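Local coordinates for BDI_3064 protein (Parabacteroides distasonis ATCC 8503, PDB 5Z06), which hydrolyses linear beta-1,2-glucan and beta-1,2-glucooligosaccharides of four or more units, releasing sophorose from the non-reducing end as an exo-type enzyme, at residues S183-L195 with Y257-S269. Residues are numbered along the deposited sequence; the frame is centred on the assembly and turned at random.
Sequences SLPSVSALNAPVL and YKVTAVDYALNES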
loop_
_atom_site.group_PDB
_atom_site.type_symbol
_atom_site.label_atom_id
_atom_site.label_comp_id
_atom_site.label_asym_id
_atom_site.label_seq_id
_atom_site.Cartn_x
_atom_site.Cartn_y
_atom_site.Cartn_z
ATOM N N SER A 183 -5.681 12.464 28.468
ATOM C CA SER A 183 -4.279 12.529 28.884
ATOM C C SER A 183 -3.399 12.379 27.647
ATOM O O SER A 183 -3.310 11.293 27.079
ATOM C CB SER A 183 -3.964 11.408 29.887
ATOM O OG SER A 183 -2.629 11.502 30.346
ATOM N N LEU A 184 -2.754 13.465 27.235
ATOM C CA LEU A 184 -1.832 13.402 26.120
ATOM C C LEU A 184 -0.656 12.523 26.509
ATOM O O LEU A 184 -0.117 12.685 27.600
ATOM C CB LEU A 184 -1.320 14.789 25.748
ATOM C CG LEU A 184 -2.385 15.771 25.262
ATOM C CD1 LEU A 184 -1.738 17.115 24.954
ATOM C CD2 LEU A 184 -3.154 15.231 24.065
ATOM N N PRO A 185 -0.260 11.579 25.629
ATOM C CA PRO A 185 0.986 10.840 25.872
ATOM C C PRO A 185 2.129 11.816 26.125
ATOM O O PRO A 185 2.217 12.836 25.445
ATOM C CB PRO A 185 1.225 10.077 24.563
ATOM C CG PRO A 185 -0.096 10.009 23.899
ATOM C CD PRO A 185 -0.913 11.179 24.371
ATOM N N SER A 186 2.957 11.543 27.121
ATOM C CA SER A 186 4.137 12.361 27.341
ATOM C C SER A 186 5.377 11.498 27.195
ATOM O O SER A 186 5.306 10.272 27.030
ATOM C CB SER A 186 4.078 13.067 28.701
ATOM O OG SER A 186 3.881 12.122 29.726
ATOM N N VAL A 187 6.514 12.176 27.191
ATOM C CA VAL A 187 7.811 11.539 27.083
ATOM C C VAL A 187 8.644 12.080 28.244
ATOM O O VAL A 187 8.528 13.262 28.586
ATOM C CB VAL A 187 8.459 11.836 25.707
ATOM C CG1 VAL A 187 7.500 11.475 24.582
ATOM C CG2 VAL A 187 8.886 13.296 25.567
ATOM N N SER A 188 9.465 11.229 28.859
ATOM C CA SER A 188 10.368 11.695 29.925
ATOM C C SER A 188 11.418 12.670 29.348
ATOM O O SER A 188 11.647 13.742 29.926
ATOM C CB SER A 188 11.013 10.517 30.674
ATOM O OG SER A 188 11.468 9.522 29.776
ATOM N N ALA A 189 12.011 12.304 28.201
ATOM C CA ALA A 189 12.977 13.148 27.466
ATOM C C ALA A 189 12.654 13.173 25.970
ATOM O O ALA A 189 12.304 12.146 25.387
ATOM C CB ALA A 189 14.390 12.636 27.681
ATOM N N LEU A 190 12.782 14.353 25.362
ATOM C CA LEU A 190 12.449 14.576 23.958
ATOM C C LEU A 190 13.722 14.882 23.174
ATOM O O LEU A 190 14.151 16.024 23.044
ATOM C CB LEU A 190 11.427 15.705 23.841
ATOM C CG LEU A 190 10.754 15.910 22.477
ATOM C CD1 LEU A 190 9.873 14.735 22.080
ATOM C CD2 LEU A 190 9.936 17.190 22.482
ATOM N N ASN A 191 14.316 13.828 22.642
ATOM C CA ASN A 191 15.610 13.901 21.992
ATOM C C ASN A 191 15.439 13.972 20.495
ATOM O O ASN A 191 14.476 13.440 19.937
ATOM C CB ASN A 191 16.443 12.674 22.362
ATOM C CG ASN A 191 16.481 12.447 23.861
ATOM O OD1 ASN A 191 16.171 11.361 24.354
ATOM N ND2 ASN A 191 16.786 13.502 24.596
ATOM N N ALA A 192 16.380 14.655 19.855
ATOM C CA ALA A 192 16.490 14.651 18.418
ATOM C C ALA A 192 16.745 13.222 17.964
ATOM O O ALA A 192 17.520 12.490 18.605
ATOM C CB ALA A 192 17.643 15.538 17.971
ATOM N N PRO A 193 16.091 12.808 16.869
ATOM C CA PRO A 193 16.549 11.581 16.266
ATOM C C PRO A 193 17.945 11.781 15.694
ATOM O O PRO A 193 18.318 12.906 15.340
ATOM C CB PRO A 193 15.532 11.344 15.148
ATOM C CG PRO A 193 15.035 12.694 14.800
ATOM C CD PRO A 193 15.012 13.442 16.090
ATOM N N VAL A 194 18.709 10.699 15.625
ATOM C CA VAL A 194 19.955 10.704 14.875
ATOM C C VAL A 194 19.582 10.704 13.393
ATOM O O VAL A 194 19.079 9.707 12.903
ATOM C CB VAL A 194 20.845 9.482 15.204
ATOM C CG1 VAL A 194 22.106 9.470 14.336
ATOM C CG2 VAL A 194 21.233 9.486 16.685
ATOM N N LEU A 195 19.796 11.831 12.713
ATOM C CA LEU A 195 19.643 11.936 11.259
ATOM C C LEU A 195 20.890 11.405 10.566
ATOM O O LEU A 195 21.989 11.957 10.710
ATOM C CB LEU A 195 19.380 13.383 10.870
ATOM C CG LEU A 195 18.871 13.725 9.471
ATOM C CD1 LEU A 195 17.620 12.936 9.134
ATOM C CD2 LEU A 195 18.584 15.218 9.416
ATOM N N TYR A 257 18.808 19.408 5.562
ATOM C CA TYR A 257 17.702 18.894 6.349
ATOM C C TYR A 257 18.066 18.698 7.813
ATOM O O TYR A 257 19.181 18.319 8.164
ATOM C CB TYR A 257 17.197 17.576 5.772
ATOM C CG TYR A 257 16.649 17.716 4.391
ATOM C CD1 TYR A 257 15.314 18.018 4.181
ATOM C CD2 TYR A 257 17.466 17.535 3.284
ATOM C CE1 TYR A 257 14.803 18.149 2.889
ATOM C CE2 TYR A 257 16.974 17.677 1.993
ATOM C CZ TYR A 257 15.645 17.970 1.803
ATOM O OH TYR A 257 15.153 18.076 0.542
ATOM N N LYS A 258 17.058 18.915 8.640
ATOM C CA LYS A 258 17.181 18.928 10.065
ATOM C C LYS A 258 15.865 18.360 10.542
ATOM O O LYS A 258 14.799 18.746 10.044
ATOM C CB LYS A 258 17.303 20.375 10.510
ATOM C CG LYS A 258 18.246 20.656 11.647
ATOM C CD LYS A 258 18.577 22.151 11.694
ATOM C CE LYS A 258 17.307 23.003 11.710
ATOM N NZ LYS A 258 17.554 24.396 12.156
ATOM N N VAL A 259 15.924 17.457 11.506
ATOM C CA VAL A 259 14.713 16.829 11.993
ATOM C C VAL A 259 14.620 16.996 13.501
ATOM O O VAL A 259 15.606 16.818 14.219
ATOM C CB VAL A 259 14.705 15.349 11.599
ATOM C CG1 VAL A 259 13.474 14.637 12.156
ATOM C CG2 VAL A 259 14.766 15.230 10.083
ATOM N N THR A 260 13.424 17.321 13.975
ATOM C CA THR A 260 13.142 17.356 15.411
ATOM C C THR A 260 12.060 16.330 15.726
ATOM O O THR A 260 11.342 15.909 14.829
ATOM C CB THR A 260 12.649 18.755 15.856
ATOM O OG1 THR A 260 11.409 19.053 15.220
ATOM C CG2 THR A 260 13.654 19.847 15.500
ATOM N N ALA A 261 11.975 15.933 16.999
ATOM C CA ALA A 261 10.860 15.137 17.529
ATOM C C ALA A 261 9.897 16.039 18.285
ATOM O O ALA A 261 10.313 16.888 19.066
ATOM C CB ALA A 261 11.370 14.040 18.444
ATOM N N VAL A 262 8.607 15.841 18.052
ATOM C CA VAL A 262 7.556 16.649 18.647
ATOM C C VAL A 262 6.689 15.709 19.471
ATOM O O VAL A 262 6.272 14.671 18.972
ATOM C CB VAL A 262 6.716 17.337 17.563
ATOM C CG1 VAL A 262 5.596 18.182 18.159
ATOM C CG2 VAL A 262 7.613 18.194 16.683
ATOM N N ASP A 263 6.441 16.062 20.736
ATOM C CA ASP A 263 5.573 15.260 21.603
ATOM C C ASP A 263 4.137 15.722 21.447
ATOM O O ASP A 263 3.869 16.705 20.747
ATOM C CB ASP A 263 6.053 15.283 23.073
ATOM C CG ASP A 263 5.883 16.645 23.769
ATOM O OD1 ASP A 263 5.010 17.451 23.398
ATOM O OD2 ASP A 263 6.648 16.890 24.723
ATOM N N TYR A 264 3.211 15.031 22.099
ATOM C CA TYR A 264 1.794 15.379 21.989
ATOM C C TYR A 264 1.415 16.737 22.587
ATOM O O TYR A 264 0.398 17.321 22.199
ATOM C CB TYR A 264 0.911 14.264 22.553
ATOM C CG TYR A 264 0.713 13.153 21.558
ATOM C CD1 TYR A 264 1.734 12.251 21.276
ATOM C CD2 TYR A 264 -0.488 13.026 20.867
ATOM C CE1 TYR A 264 1.547 11.235 20.356
ATOM C CE2 TYR A 264 -0.684 12.022 19.946
ATOM C CZ TYR A 264 0.341 11.133 19.681
ATOM O OH TYR A 264 0.142 10.125 18.770
ATOM N N ALA A 265 2.239 17.251 23.501
ATOM C CA ALA A 265 2.094 18.623 23.994
ATOM C C ALA A 265 2.630 19.653 22.995
ATOM O O ALA A 265 2.531 20.858 23.247
ATOM C CB ALA A 265 2.788 18.785 25.338
ATOM N N LEU A 266 3.190 19.170 21.876
ATOM C CA LEU A 266 3.798 19.979 20.829
ATOM C C LEU A 266 5.068 20.681 21.306
ATOM O O LEU A 266 5.448 21.713 20.784
ATOM C CB LEU A 266 2.791 20.942 20.175
ATOM C CG LEU A 266 1.464 20.300 19.756
ATOM C CD1 LEU A 266 0.564 21.308 19.071
ATOM C CD2 LEU A 266 1.674 19.100 18.840
ATOM N N ASN A 267 5.751 20.086 22.275
ATOM C CA ASN A 267 7.118 20.500 22.579
ATOM C C ASN A 267 7.992 19.891 21.511
ATOM O O ASN A 267 7.672 18.840 20.970
ATOM C CB ASN A 267 7.591 20.000 23.941
ATOM C CG ASN A 267 6.666 20.416 25.063
ATOM O OD1 ASN A 267 6.350 21.600 25.222
ATOM N ND2 ASN A 267 6.205 19.440 25.829
ATOM N N GLU A 268 9.107 20.549 21.248
ATOM C CA GLU A 268 9.990 20.170 20.176
ATOM C C GLU A 268 11.357 19.845 20.743
ATOM O O GLU A 268 11.903 20.601 21.529
ATOM C CB GLU A 268 10.067 21.317 19.168
ATOM C CG GLU A 268 10.818 21.001 17.882
ATOM C CD GLU A 268 10.258 21.706 16.649
ATOM O OE1 GLU A 268 9.420 22.629 16.744
ATOM O OE2 GLU A 268 10.648 21.310 15.548
ATOM N N SER A 269 11.912 18.714 20.328
ATOM C CA SER A 269 13.277 18.377 20.655
ATOM C C SER A 269 14.230 19.419 20.110
ATOM O O SER A 269 13.861 20.315 19.333
ATOM C CB SER A 269 13.672 17.037 20.034
ATOM O OG SER A 269 13.906 17.189 18.639
HETATM O O HOH W 1 4.156 12.765 23.651
#
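Leu184 lies beside Tyr264 and Ala192 beside Thr260, their CA atoms 5.8 and 5.3 Å apart, so 183-193 runs antiparallel to the end of strand 254-262 without forming a sheet ladder with it. At the start, Pro185 sits over one face of Tyr264, its CG 4.0 Å from the ring centroid and only 13° off the normal: a CH-pi contact. A water receives the backbone N-H of Tyr264 and donates to Pro185 O, while the phenol reaches past the contact to Asp7 and Arg82.

Leu190 drives down onto the hairpin closed by Ser269 N to Ala261 O and Asp263 N to Asn267 O. With CG anti to the backbone N (chi1 -169°), its isobutyl end is aimed at both arms: CD1 rests 4.0 Å from Ala261 CB, and CD2 presses against Asn267 O at 3.2 Å. Beneath it Asp263 locks the turn. Its OD1 takes the N-H of Asn267 from above the carboxylate plane, and OD2 offers its syn lone pair to Asn267 ND2 at 2.8 Å. Were Asp263 an alanine, the Asn267 amide would probably be free to turn and its backbone N-H left without this acceptor.

Further on, Pro193 CG meets Val259 CG1 at 3.6 Å, and Leu195 CD1 meets the other branch, CG2, at 3.8 Å; Ile207 also packs on Val259. This is the interior between two sheets, 194-200/204-210/243-247 and 232-237/219-225/254-262/275-278, an arrangement consistent with a fibronectin type III-like sandwich. Between these two segments the linker from strand 169-180 is held by apolar packing and one water bridge, with Asn270 just beyond taking the Ala192 N-H, while the polar bonding of Asp263 serves the hairpin's own shape.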